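Local atomic coordinates of putative 6-phosphogluconolactonase (Neisseria gonorrhoeae, PDB entry 3LHI), a protein that probably hydrolyses 6-phosphogluconolactone to 6-phosphogluconate, the second step in the oxidative stage of the pentose phosphate pathway. Residues A48-L53 and T82-E87; L131-G136 and Y213-V218; H140-F145 and D181-T186. All blocks are in the same frame, centred on the assembly; numbering follows the deposited sequence.

Interaction 1 (A48-L53 and T82-E87). With EDO (1,2-ethanediol), chain C.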
ATOM      1  N   ALA A  48       7.630 -11.872  -1.793  1.00 11.38           N
ATOM      2  CA  ALA A  48       8.401 -12.381  -2.942  1.00 10.83           C
ATOM      3  C   ALA A  48       8.550 -11.275  -3.992  1.00  9.92           C
ATOM      4  O   ALA A  48       9.595 -11.122  -4.639  1.00 11.01           O
ATOM      5  CB  ALA A  48       7.732 -13.617  -3.514  1.00 11.23           C
ATOM      6  N   PHE A  49       7.484 -10.476  -4.165  1.00 10.59           N
ATOM      7  CA  PHE A  49       7.490  -9.303  -5.052  1.00 10.96           C
ATOM      8  C   PHE A  49       8.547  -8.302  -4.580  1.00 10.15           C
ATOM      9  O   PHE A  49       9.318  -7.811  -5.399  1.00 10.85           O
ATOM     10  CB  PHE A  49       6.089  -8.717  -5.091  1.00 12.00           C
ATOM     11  CG  PHE A  49       6.052  -7.227  -5.358  1.00 10.88           C
ATOM     12  CD1 PHE A  49       6.469  -6.677  -6.548  1.00 12.70           C
ATOM     13  CD2 PHE A  49       5.562  -6.370  -4.393  1.00 12.41           C
ATOM     14  CE1 PHE A  49       6.432  -5.304  -6.740  1.00 12.93           C
ATOM     15  CE2 PHE A  49       5.495  -5.024  -4.596  1.00 13.47           C
ATOM     16  CZ  PHE A  49       5.935  -4.488  -5.755  1.00 12.29           C
ATOM     17  N   PHE A  50       8.592  -7.992  -3.297  1.00  9.99           N
ATOM     18  CA  PHE A  50       9.581  -7.090  -2.779  1.00  9.64           C
ATOM     19  C   PHE A  50      10.986  -7.598  -3.127  1.00  9.99           C
ATOM     20  O   PHE A  50      11.878  -6.811  -3.490  1.00  9.70           O
ATOM     21  CB  PHE A  50       9.502  -6.969  -1.265  1.00 10.32           C
ATOM     22  CG  PHE A  50       8.307  -6.215  -0.708  1.00 10.03           C
ATOM     23  CD1 PHE A  50       7.475  -5.467  -1.483  1.00 11.17           C
ATOM     24  CD2 PHE A  50       8.064  -6.288   0.642  1.00 11.70           C
ATOM     25  CE1 PHE A  50       6.390  -4.788  -0.900  1.00 12.42           C
ATOM     26  CE2 PHE A  50       6.978  -5.623   1.220  1.00 12.96           C
ATOM     27  CZ  PHE A  50       6.175  -4.864   0.429  1.00 12.30           C
ATOM     28  N   ASN A  51      11.231  -8.887  -2.889  1.00  9.44           N
ATOM     29  CA  ASN A  51      12.550  -9.428  -3.147  1.00  9.76           C
ATOM     30  C   ASN A  51      12.934  -9.266  -4.627  1.00 10.16           C
ATOM     31  O   ASN A  51      14.057  -8.837  -4.943  1.00 10.78           O
ATOM     32  CB  ASN A  51      12.622 -10.880  -2.672  1.00 10.49           C
ATOM     33  CG  ASN A  51      13.984 -11.479  -2.883  1.00 10.80           C
ATOM     34  OD1 ASN A  51      14.953 -11.029  -2.268  1.00 12.51           O
ATOM     35  ND2 ASN A  51      14.054 -12.429  -3.802  1.00 12.54           N
ATOM     36  N   ALA A  52      12.035  -9.619  -5.524  1.00  9.76           N
ATOM     37  CA  ALA A  52      12.289  -9.481  -6.943  1.00 10.61           C
ATOM     38  C   ALA A  52      12.524  -7.995  -7.303  1.00 10.47           C
ATOM     39  O   ALA A  52      13.408  -7.648  -8.097  1.00 11.66           O
ATOM     40  CB  ALA A  52      11.162 -10.077  -7.771  1.00 11.84           C
ATOM     41  N   LEU A  53      11.674  -7.106  -6.796  1.00 11.13           N
ATOM     42  CA  LEU A  53      11.788  -5.684  -7.128  1.00 11.61           C
ATOM     43  C   LEU A  53      13.115  -5.138  -6.634  1.00 10.18           C
ATOM     44  O   LEU A  53      13.732  -4.293  -7.320  1.00 11.98           O
ATOM     45  CB  LEU A  53      10.617  -4.909  -6.535  1.00 10.73           C
ATOM     46  CG  LEU A  53      10.606  -3.402  -6.756  1.00 10.86           C
ATOM     47  CD1 LEU A  53      10.503  -3.099  -8.268  1.00 13.23           C
ATOM     48  CD2 LEU A  53       9.446  -2.785  -6.006  1.00 12.25           C
ATOM     49  N   THR A  82       7.012  -1.067   8.595  1.00  9.92           N
ATOM     50  CA  THR A  82       8.327  -0.483   8.387  1.00  9.38           C
ATOM     51  C   THR A  82       9.395  -1.540   8.545  1.00  9.84           C
ATOM     52  O   THR A  82      10.301  -1.695   7.698  1.00 10.61           O
ATOM     53  CB  THR A  82       8.554   0.665   9.362  1.00  9.30           C
ATOM     54  OG1 THR A  82       7.606   1.716   9.060  1.00 10.94           O
ATOM     55  CG2 THR A  82       9.992   1.239   9.223  1.00 10.86           C
ATOM     56  N   GLY A  83       9.288  -2.335   9.609  1.00  9.77           N
ATOM     57  CA  GLY A  83      10.243  -3.425   9.800  1.00 11.14           C
ATOM     58  C   GLY A  83      10.202  -4.461   8.686  1.00 10.27           C
ATOM     59  O   GLY A  83      11.227  -4.952   8.234  1.00 10.82           O
ATOM     60  N   LEU A  84       8.991  -4.779   8.249  0.50 10.87           N
ATOM     61  CA  LEU A  84       8.759  -5.697   7.128  0.50 10.49           C
ATOM     62  C   LEU A  84       9.535  -5.238   5.927  0.50  9.35           C
ATOM     63  O   LEU A  84      10.349  -6.004   5.407  0.50 10.20           O
ATOM     64  CB  LEU A  84       7.265  -5.783   6.763  0.50 11.10           C
ATOM     65  CG  LEU A  84       6.949  -6.629   5.542  0.50 12.41           C
ATOM     66  CD1 LEU A  84       6.924  -8.110   5.970  0.50 15.89           C
ATOM     67  CD2 LEU A  84       5.606  -6.096   4.918  0.50 14.38           C
ATOM     68  N   VAL A  85       9.260  -3.996   5.490  1.00 10.12           N
ATOM     69  CA  VAL A  85       9.836  -3.431   4.306  1.00 11.05           C
ATOM     70  C   VAL A  85      11.375  -3.335   4.419  1.00 10.69           C
ATOM     71  O   VAL A  85      12.101  -3.597   3.443  1.00 10.84           O
ATOM     72  CB  VAL A  85       9.165  -2.095   3.960  1.00 12.63           C
ATOM     73  CG1 VAL A  85       9.897  -1.349   2.858  1.00 20.58           C
ATOM     74  CG2 VAL A  85       7.705  -2.354   3.561  1.00 14.25           C
ATOM     75  N   ARG A  86      11.879  -3.002   5.590  1.00 10.48           N
ATOM     76  CA  ARG A  86      13.311  -2.978   5.800  1.00 10.89           C
ATOM     77  C   ARG A  86      13.906  -4.378   5.627  1.00 11.95           C
ATOM     78  O   ARG A  86      14.976  -4.505   5.050  1.00 15.24           O
ATOM     79  CB  ARG A  86      13.641  -2.384   7.144  1.00 10.57           C
ATOM     80  CG  ARG A  86      13.524  -0.867   7.100  1.00 12.78           C
ATOM     81  CD  ARG A  86      13.604  -0.249   8.503  1.00 12.92           C
ATOM     82  NE  ARG A  86      13.650   1.201   8.408  1.00 12.30           N
ATOM     83  CZ  ARG A  86      13.517   2.023   9.435  1.00 13.80           C
ATOM     84  NH1 ARG A  86      13.242   1.562  10.616  1.00 13.42           N
ATOM     85  NH2 ARG A  86      13.671   3.339   9.250  1.00 15.76           N
ATOM     86  N   GLU A  87      13.210  -5.400   6.087  1.00 10.28           N
ATOM     87  CA  GLU A  87      13.738  -6.775   6.023  1.00 11.30           C
ATOM     88  C   GLU A  87      13.750  -7.245   4.564  1.00 11.80           C
ATOM     89  O   GLU A  87      14.710  -7.891   4.146  1.00 12.74           O
ATOM     90  CB  GLU A  87      12.912  -7.720   6.879  1.00 11.38           C
ATOM     91  CG  GLU A  87      13.374  -9.186   6.812  1.00 13.81           C
ATOM     92  CD  GLU A  87      12.822 -10.104   7.866  1.00 17.96           C
ATOM     93  OE1 GLU A  87      11.888  -9.726   8.609  1.00 18.27           O
ATOM     94  OE2 GLU A  87      13.364 -11.223   7.960  1.00 21.58           O
TER
HETATM   95  C1  EDO C 233       9.203  -7.779  11.527  1.00 32.80           C
HETATM   96  O1  EDO C 233       8.540  -9.059  11.774  1.00 32.09           O
HETATM   97  C2  EDO C 233      10.165  -7.749  10.324  1.00 30.08           C
HETATM   98  O2  EDO C 233       9.622  -8.346   9.127  1.00 23.69           O

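Interaction 2 (L131-G136 and Y213-V218)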
ATOM      1  N   LEU A 131       1.546   2.749  -6.485  1.00 10.16           N
ATOM      2  CA  LEU A 131       1.016   2.190  -5.228  1.00 10.11           C
ATOM      3  C   LEU A 131       0.726   0.720  -5.448  1.00 10.81           C
ATOM      4  O   LEU A 131       0.110   0.349  -6.449  1.00 11.74           O
ATOM      5  CB  LEU A 131      -0.278   2.929  -4.865  1.00 11.11           C
ATOM      6  CG  LEU A 131      -1.171   2.306  -3.805  1.00 11.60           C
ATOM      7  CD1 LEU A 131      -0.488   2.244  -2.402  1.00 11.19           C
ATOM      8  CD2 LEU A 131      -2.486   3.121  -3.712  1.00 12.77           C
ATOM      9  N   ILE A 132       1.178  -0.138  -4.532  0.50 10.88           N
ATOM     10  CA  ILE A 132       0.729  -1.534  -4.520  0.50 10.60           C
ATOM     11  C   ILE A 132      -0.103  -1.757  -3.250  0.50 11.05           C
ATOM     12  O   ILE A 132       0.359  -1.574  -2.113  0.50 11.81           O
ATOM     13  CB  ILE A 132       1.848  -2.602  -4.632  0.50 11.85           C
ATOM     14  CG1 ILE A 132       2.755  -2.365  -5.841  0.50 11.04           C
ATOM     15  CG2 ILE A 132       1.212  -4.018  -4.698  0.50 12.40           C
ATOM     16  CD1 ILE A 132       3.823  -1.357  -5.611  0.50 12.60           C
ATOM     17  N   LEU A 133      -1.355  -2.113  -3.514  1.00 11.38           N
ATOM     18  CA  LEU A 133      -2.348  -2.473  -2.523  1.00 12.49           C
ATOM     19  C   LEU A 133      -2.409  -3.976  -2.307  1.00 11.02           C
ATOM     20  O   LEU A 133      -1.975  -4.758  -3.170  1.00 12.46           O
ATOM     21  CB  LEU A 133      -3.721  -1.985  -2.983  1.00 12.55           C
ATOM     22  CG  LEU A 133      -3.940  -0.470  -3.010  1.00 12.22           C
ATOM     23  CD1 LEU A 133      -5.292  -0.140  -3.608  1.00 14.94           C
ATOM     24  CD2 LEU A 133      -3.783   0.096  -1.608  1.00 14.16           C
ATOM     25  N   GLY A 134      -2.910  -4.370  -1.153  1.00 11.39           N
ATOM     26  CA  GLY A 134      -3.366  -5.700  -0.915  1.00 12.82           C
ATOM     27  C   GLY A 134      -4.835  -5.657  -0.525  1.00 13.77           C
ATOM     28  O   GLY A 134      -5.463  -4.601  -0.547  1.00 13.54           O
HETATM   29  N   MSE A 135      -5.413  -6.804  -0.219  1.00 12.86           N
HETATM   30  CA  MSE A 135      -6.808  -6.884   0.195  1.00 13.49           C
HETATM   31  C   MSE A 135      -6.967  -7.955   1.249  1.00 13.48           C
HETATM   32  O   MSE A 135      -6.467  -9.080   1.056  1.00 15.85           O
HETATM   33  CB  MSE A 135      -7.681  -7.171  -1.006  1.00 14.60           C
HETATM   34  CG  MSE A 135      -9.201  -7.158  -0.705  1.00 14.78           C
HETATM   35 SE   MSE A 135     -10.204  -8.019  -2.109  0.75 15.40          SE
HETATM   36  CE  MSE A 135      -9.662  -9.805  -1.629  1.00 17.74           C
ATOM     37  N   GLY A 136      -7.674  -7.659   2.327  1.00 14.54           N
ATOM     38  CA  GLY A 136      -7.988  -8.675   3.320  1.00 14.42           C
ATOM     39  C   GLY A 136      -9.181  -9.532   2.910  1.00 14.62           C
ATOM     40  O   GLY A 136      -9.900  -9.256   1.944  1.00 15.21           O
ATOM     41  N   TYR A 213     -17.076  -3.817   1.674  1.00 15.45           N
ATOM     42  CA  TYR A 213     -15.841  -4.319   1.057  1.00 14.68           C
ATOM     43  C   TYR A 213     -15.070  -3.089   0.534  1.00 13.18           C
ATOM     44  O   TYR A 213     -15.248  -2.713  -0.621  1.00 14.68           O
ATOM     45  CB  TYR A 213     -16.154  -5.297  -0.110  1.00 17.61           C
ATOM     46  CG  TYR A 213     -17.146  -6.368   0.267  1.00 20.82           C
ATOM     47  CD1 TYR A 213     -16.844  -7.332   1.217  1.00 24.33           C
ATOM     48  CD2 TYR A 213     -18.441  -6.319  -0.242  1.00 24.54           C
ATOM     49  CE1 TYR A 213     -17.802  -8.299   1.593  1.00 27.70           C
ATOM     50  CE2 TYR A 213     -19.401  -7.257   0.121  1.00 26.27           C
ATOM     51  CZ  TYR A 213     -19.078  -8.234   1.052  1.00 28.63           C
ATOM     52  OH  TYR A 213     -20.051  -9.146   1.413  1.00 37.77           O
ATOM     53  N   PRO A 214     -14.264  -2.457   1.412  1.00 13.12           N
ATOM     54  CA  PRO A 214     -13.736  -1.140   1.038  1.00 13.99           C
ATOM     55  C   PRO A 214     -12.941  -1.076  -0.270  1.00 13.79           C
ATOM     56  O   PRO A 214     -12.962  -0.030  -0.939  1.00 13.52           O
ATOM     57  CB  PRO A 214     -12.915  -0.740   2.258  1.00 13.14           C
ATOM     58  CG  PRO A 214     -13.648  -1.321   3.371  1.00 13.77           C
ATOM     59  CD  PRO A 214     -14.068  -2.701   2.850  1.00 12.45           C
ATOM     60  N   ILE A 215     -12.289  -2.169  -0.663  1.00 12.97           N
ATOM     61  CA  ILE A 215     -11.597  -2.165  -1.949  1.00 13.15           C
ATOM     62  C   ILE A 215     -12.516  -1.839  -3.125  1.00 13.05           C
ATOM     63  O   ILE A 215     -12.076  -1.315  -4.132  1.00 13.20           O
ATOM     64  CB  ILE A 215     -10.850  -3.475  -2.166  1.00 14.65           C
ATOM     65  CG1 ILE A 215      -9.925  -3.426  -3.384  1.00 20.11           C
ATOM     66  CG2 ILE A 215     -11.836  -4.655  -2.407  1.00 15.80           C
ATOM     67  CD1 ILE A 215      -8.716  -2.597  -3.314  1.00 22.06           C
ATOM     68  N   SER A 216     -13.812  -2.128  -2.952  1.00 14.15           N
ATOM     69  CA  SER A 216     -14.799  -1.800  -3.973  1.00 14.59           C
ATOM     70  C   SER A 216     -14.831  -0.320  -4.279  1.00 14.37           C
ATOM     71  O   SER A 216     -15.214   0.063  -5.378  1.00 16.00           O
ATOM     72  CB  SER A 216     -16.232  -2.220  -3.595  1.00 15.14           C
ATOM     73  OG  SER A 216     -16.777  -1.453  -2.561  1.00 16.14           O
ATOM     74  N   LEU A 217     -14.504   0.520  -3.304  1.00 13.56           N
ATOM     75  CA  LEU A 217     -14.521   1.961  -3.519  1.00 14.23           C
ATOM     76  C   LEU A 217     -13.350   2.444  -4.368  1.00 14.57           C
ATOM     77  O   LEU A 217     -13.387   3.548  -4.935  1.00 15.31           O
ATOM     78  CB  LEU A 217     -14.570   2.722  -2.201  1.00 14.81           C
ATOM     79  CG  LEU A 217     -15.725   2.340  -1.254  1.00 17.04           C
ATOM     80  CD1 LEU A 217     -15.630   3.223  -0.008  1.00 20.27           C
ATOM     81  CD2 LEU A 217     -17.083   2.356  -1.966  1.00 21.29           C
ATOM     82  N   VAL A 218     -12.270   1.648  -4.395  1.00 14.60           N
ATOM     83  CA  VAL A 218     -11.137   1.895  -5.258  1.00 15.31           C
ATOM     84  C   VAL A 218     -11.419   1.353  -6.643  1.00 16.39           C
ATOM     85  O   VAL A 218     -11.217   2.064  -7.615  1.00 18.99           O
ATOM     86  CB  VAL A 218      -9.868   1.258  -4.662  1.00 13.11           C
ATOM     87  CG1 VAL A 218      -8.661   1.419  -5.652  1.00 16.63           C
ATOM     88  CG2 VAL A 218      -9.539   1.788  -3.233  1.00 14.54           C
TER

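Interaction 3 (H140-F145 and D181-T186)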
ATOM      1  N   HIS A 140     -11.052  -5.249   2.934  1.00 12.52           N
ATOM      2  CA  HIS A 140     -10.382  -3.993   3.221  1.00 13.01           C
ATOM      3  C   HIS A 140      -9.131  -3.852   2.379  1.00 13.07           C
ATOM      4  O   HIS A 140      -8.583  -4.833   1.902  1.00 14.32           O
ATOM      5  CB  HIS A 140     -10.052  -3.820   4.710  1.00 13.71           C
ATOM      6  CG  HIS A 140      -8.719  -4.335   5.127  1.00 14.18           C
ATOM      7  ND1 HIS A 140      -8.478  -5.656   5.434  1.00 15.77           N
ATOM      8  CD2 HIS A 140      -7.542  -3.680   5.293  1.00 15.37           C
ATOM      9  CE1 HIS A 140      -7.209  -5.782   5.799  1.00 16.21           C
ATOM     10  NE2 HIS A 140      -6.614  -4.600   5.697  1.00 16.70           N
ATOM     11  N   THR A 141      -8.703  -2.614   2.221  1.00 11.91           N
ATOM     12  CA  THR A 141      -7.434  -2.303   1.574  1.00 12.25           C
ATOM     13  C   THR A 141      -6.754  -1.194   2.353  1.00 12.11           C
ATOM     14  O   THR A 141      -7.398  -0.507   3.129  1.00 11.76           O
ATOM     15  CB  THR A 141      -7.618  -1.958   0.105  1.00 13.08           C
ATOM     16  OG1 THR A 141      -6.376  -1.994  -0.589  1.00 12.29           O
ATOM     17  CG2 THR A 141      -8.302  -0.610  -0.136  1.00 14.91           C
ATOM     18  N   ALA A 142      -5.439  -1.007   2.146  1.00 10.76           N
ATOM     19  CA  ALA A 142      -4.665  -0.170   3.054  1.00 10.61           C
ATOM     20  C   ALA A 142      -5.097  -0.483   4.489  1.00 10.67           C
ATOM     21  O   ALA A 142      -5.143  -1.669   4.813  1.00 11.64           O
ATOM     22  CB  ALA A 142      -4.757   1.303   2.619  1.00 11.74           C
ATOM     23  N   SER A 143      -5.332   0.513   5.336  1.00 10.87           N
ATOM     24  CA  SER A 143      -5.982   0.251   6.601  1.00  9.64           C
ATOM     25  C   SER A 143      -7.341   0.965   6.593  1.00 10.16           C
ATOM     26  O   SER A 143      -7.804   1.444   7.642  1.00 11.26           O
ATOM     27  CB  SER A 143      -5.112   0.607   7.804  1.00 10.58           C
ATOM     28  OG  SER A 143      -4.172  -0.429   8.117  1.00 11.39           O
ATOM     29  N   ILE A 144      -8.036   0.909   5.457  1.00 11.46           N
ATOM     30  CA  ILE A 144      -9.418   1.373   5.372  1.00 11.34           C
ATOM     31  C   ILE A 144     -10.316   0.157   5.653  1.00 12.12           C
ATOM     32  O   ILE A 144     -10.668  -0.611   4.777  1.00 13.06           O
ATOM     33  CB  ILE A 144      -9.726   2.002   4.022  1.00 11.26           C
ATOM     34  CG1 ILE A 144      -8.730   3.110   3.730  1.00 12.49           C
ATOM     35  CG2 ILE A 144     -11.177   2.507   4.024  1.00 12.83           C
ATOM     36  CD1 ILE A 144      -8.846   3.698   2.275  1.00 15.05           C
ATOM     37  N   PHE A 145     -10.561  -0.039   6.931  1.00 12.16           N
ATOM     38  CA  PHE A 145     -11.314  -1.169   7.430  1.00 12.66           C
ATOM     39  C   PHE A 145     -12.825  -0.824   7.525  1.00 12.23           C
ATOM     40  O   PHE A 145     -13.169   0.284   7.932  1.00 13.35           O
ATOM     41  CB  PHE A 145     -10.831  -1.547   8.825  1.00 13.79           C
ATOM     42  CG  PHE A 145      -9.538  -2.337   8.843  1.00 12.21           C
ATOM     43  CD1 PHE A 145      -9.580  -3.699   8.793  1.00 13.69           C
ATOM     44  CD2 PHE A 145      -8.294  -1.698   8.928  1.00 12.62           C
ATOM     45  CE1 PHE A 145      -8.378  -4.439   8.816  1.00 13.83           C
ATOM     46  CE2 PHE A 145      -7.120  -2.409   8.931  1.00 12.82           C
ATOM     47  CZ  PHE A 145      -7.159  -3.800   8.879  1.00 13.25           C
ATOM     48  N   ASP A 181      -8.951   9.236  -1.282  1.00 10.88           N
ATOM     49  CA  ASP A 181      -8.492  10.306  -2.201  1.00 11.86           C
ATOM     50  C   ASP A 181      -7.056  10.102  -2.595  1.00 11.75           C
ATOM     51  O   ASP A 181      -6.695  10.274  -3.774  1.00 11.85           O
ATOM     52  CB  ASP A 181      -8.702  11.675  -1.536  1.00 12.48           C
ATOM     53  CG  ASP A 181      -8.225  12.819  -2.384  1.00 13.70           C
ATOM     54  OD1 ASP A 181      -7.050  13.207  -2.244  1.00 14.69           O
ATOM     55  OD2 ASP A 181      -9.056  13.325  -3.134  1.00 14.54           O
ATOM     56  N   ALA A 182      -6.202   9.809  -1.644  1.00 10.90           N
ATOM     57  CA  ALA A 182      -4.787   9.620  -1.908  1.00 11.22           C
ATOM     58  C   ALA A 182      -4.574   8.443  -2.859  1.00 10.84           C
ATOM     59  O   ALA A 182      -3.748   8.538  -3.782  1.00 11.97           O
ATOM     60  CB  ALA A 182      -3.976   9.415  -0.587  1.00 12.22           C
ATOM     61  N   ILE A 183      -5.288   7.353  -2.636  1.00  9.60           N
ATOM     62  CA  ILE A 183      -5.187   6.191  -3.512  1.00 10.36           C
ATOM     63  C   ILE A 183      -5.633   6.512  -4.896  1.00 11.90           C
ATOM     64  O   ILE A 183      -4.937   6.211  -5.883  1.00 12.41           O
ATOM     65  CB  ILE A 183      -6.019   4.991  -2.921  1.00 11.00           C
ATOM     66  CG1 ILE A 183      -5.412   4.562  -1.602  1.00 10.47           C
ATOM     67  CG2 ILE A 183      -6.179   3.855  -3.934  1.00 11.97           C
ATOM     68  CD1 ILE A 183      -6.302   3.534  -0.791  1.00 12.84           C
ATOM     69  N   ALA A 184      -6.788   7.183  -5.002  1.00 12.71           N
ATOM     70  CA  ALA A 184      -7.398   7.460  -6.287  1.00 13.97           C
ATOM     71  C   ALA A 184      -6.534   8.388  -7.150  1.00 13.13           C
ATOM     72  O   ALA A 184      -6.648   8.316  -8.383  1.00 17.77           O
ATOM     73  CB  ALA A 184      -8.783   8.053  -6.106  1.00 15.06           C
ATOM     74  N   HIS A 185      -5.742   9.238  -6.514  1.00 13.64           N
ATOM     75  CA  HIS A 185      -4.915  10.211  -7.229  1.00 13.44           C
ATOM     76  C   HIS A 185      -3.479   9.765  -7.420  1.00 13.99           C
ATOM     77  O   HIS A 185      -2.586  10.533  -7.802  1.00 16.28           O
ATOM     78  CB  HIS A 185      -5.000  11.605  -6.591  1.00 13.65           C
ATOM     79  CG  HIS A 185      -6.349  12.198  -6.716  1.00 15.07           C
ATOM     80  ND1 HIS A 185      -7.378  11.856  -5.862  1.00 15.75           N
ATOM     81  CD2 HIS A 185      -6.879  13.021  -7.657  1.00 16.94           C
ATOM     82  CE1 HIS A 185      -8.486  12.481  -6.253  1.00 16.68           C
ATOM     83  NE2 HIS A 185      -8.204  13.196  -7.339  1.00 15.98           N
ATOM     84  N   THR A 186      -3.233   8.475  -7.182  1.00 12.63           N
ATOM     85  CA  THR A 186      -1.952   7.854  -7.476  1.00 12.29           C
ATOM     86  C   THR A 186      -1.986   7.435  -8.969  1.00 13.69           C
ATOM     87  O   THR A 186      -2.902   6.780  -9.413  1.00 15.45           O
ATOM     88  CB  THR A 186      -1.710   6.631  -6.575  1.00 12.00           C
ATOM     89  OG1 THR A 186      -1.625   7.096  -5.224  1.00 13.21           O
ATOM     90  CG2 THR A 186      -0.411   5.985  -6.946  1.00 12.76           C
TER

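Interaction 1 (A48-L53 and T82-E87)
Of segment 48-53, Phe-50 alone touches segment 82-87, chiefly through CE2, the ring carbon nearest to both partners. The methyl CD2 of Leu-84 meets the ring at its edge, near the ring plane, with CE2 4.0 Å away; this is one of two modelled conformers, so the contact is less certain than that of Val-85. Val-85 brings its CG2 to within 4.1 Å of the same CE2, from an oblique direction. With CG of Phe-50 anti to its carbonyl carbon (chi1 -71°), the ring leans out from its helix and crosses both partners at about a right angle. The backbones stay well apart, CA of Phe-50 lying 8.0 Å from CA of Val-85. The two helices follow parallel strands 36-40 and 63-71 of the Rossmann-like sheet, and Val-40 of the first strand completes the packed side by touching both Phe-50 and Val-85. The outer side of helix 81-88 is looser and polar. There O2 of a 1,2-ethanediol molecule, probably from the crystallisation liquor, donates a hydrogen bond of 2.7 Å to OE1 of Glu-87; the same O2 comes 3.4 Å from CA of Leu-84, and the diol is also bonded to Ala-78 O. Between the two segments, by contrast, the contact is purely apolar, which implies that its cohesion comes from burying hydrocarbon.

Interaction 2 (L131-G136 and Y213-V218)
Strand 130-133, a parallel strand, and the loop that follows it pack against the short helix 215-219, with Leu-133 meeting Ile-215 and Val-218, and Met-135 meeting Ile-215. The two branches of Ile-215 divide the work. Its CG2 touches the selenomethionine Met-135 at SE, 3.8 Å away, and at CG, 4.0 Å away, while its CD1 lies 4.2 Å from CD1 of Leu-133. Because CG1 of Ile-215 is anti to the backbone N (chi1 -170°), CG2 is left between N and the carbonyl carbon, on the Met-135 side. The selenomethionine chain starts out extended and bends only at its last torsion (chi3 73°), crossing Ile-215 at about a right angle. In the Rossmann-like sheet of this family, strand 130-133 runs between the parallel strands 36-40 and 188-194, and the contact covers one face of this part of it. CD1 of Leu-133 also meets CG1 of Val-218 at 4.2 Å. Backbone bonds between residues three apart run through 213-218, among them Val-218 N to Ile-215 O at 3.0 Å. Val-201 of helix 196-206 and Ile-193 also touch Met-135, and Ile-183 of helix 180-184 touches both Leu-133 and Val-218.

Interaction 3 (H140-F145 and D181-T186)
Matching first torsions send Ile-144 and Ile-183 at each other: in both, CG1 stands anti to the carbonyl carbon (chi1 -55° and -64°) and the chain then runs on extended to CD1. The two side chains therefore approach tip to tip, with CD1 of Ile-144 4.0 Å from CD1 of Ile-183. Ala-142 adds its CB at 4.4 Å from that same CD1 of Ile-183, so one methyl of the helix meets two apolar groups of the loop. Ala-142 has a positive phi, and the loop turns there, helped by a backbone bond of 2.8 Å from Ile-144 N to Thr-141 O. Within the same segment, CE1 of Phe-145 lies over the centre of the His-140 ring. His-140 to Ser-143 end the family's Gly-x-Gly-x-Asp-Gly-His-Thr-Ala-Ser sequence, consistent with a place beside the active site as in relatives. The helix ends after Ala-184, and side chains just beyond it bond back to earlier carbonyls: ND1 of His-185 donates to Asp-181 O at 2.7 Å, in the imidazole plane, an oxygen that also takes the backbone N-H of His-185, and OG1 of Thr-186 donates to Ala-182 O at 2.9 Å. Ile-183 also rests on Leu-131 and Leu-133, and Ile-144 on Ser-177, so the methyl contact joins the loop and helix 180-184 beside strands 130-133 and 175-178 and helix 215-219.

Overall arrangement
From the N terminus, interaction 1 comes first, closing a loop of 28 residues that contains strand 63-71 and pairing the helices that follow strands 36-40 and 63-71. It is complete before interaction 2 opens at strand 130-133. Interaction 2 closes a longer excursion of 76 residues, and interaction 3 falls wholly within it, joining the loop after strand 130-133 to helix 180-184. Interactions 2 and 3 are neighbours, their centres 7 Å apart, linked by a probable hydrogen bond from Thr-141 OG1 to Gly-134 O. Interaction 1, about 20 Å from both by centres, meets interaction 2 through packing of Phe-49 against Ile-132, in one of the two conformers of Ile-132.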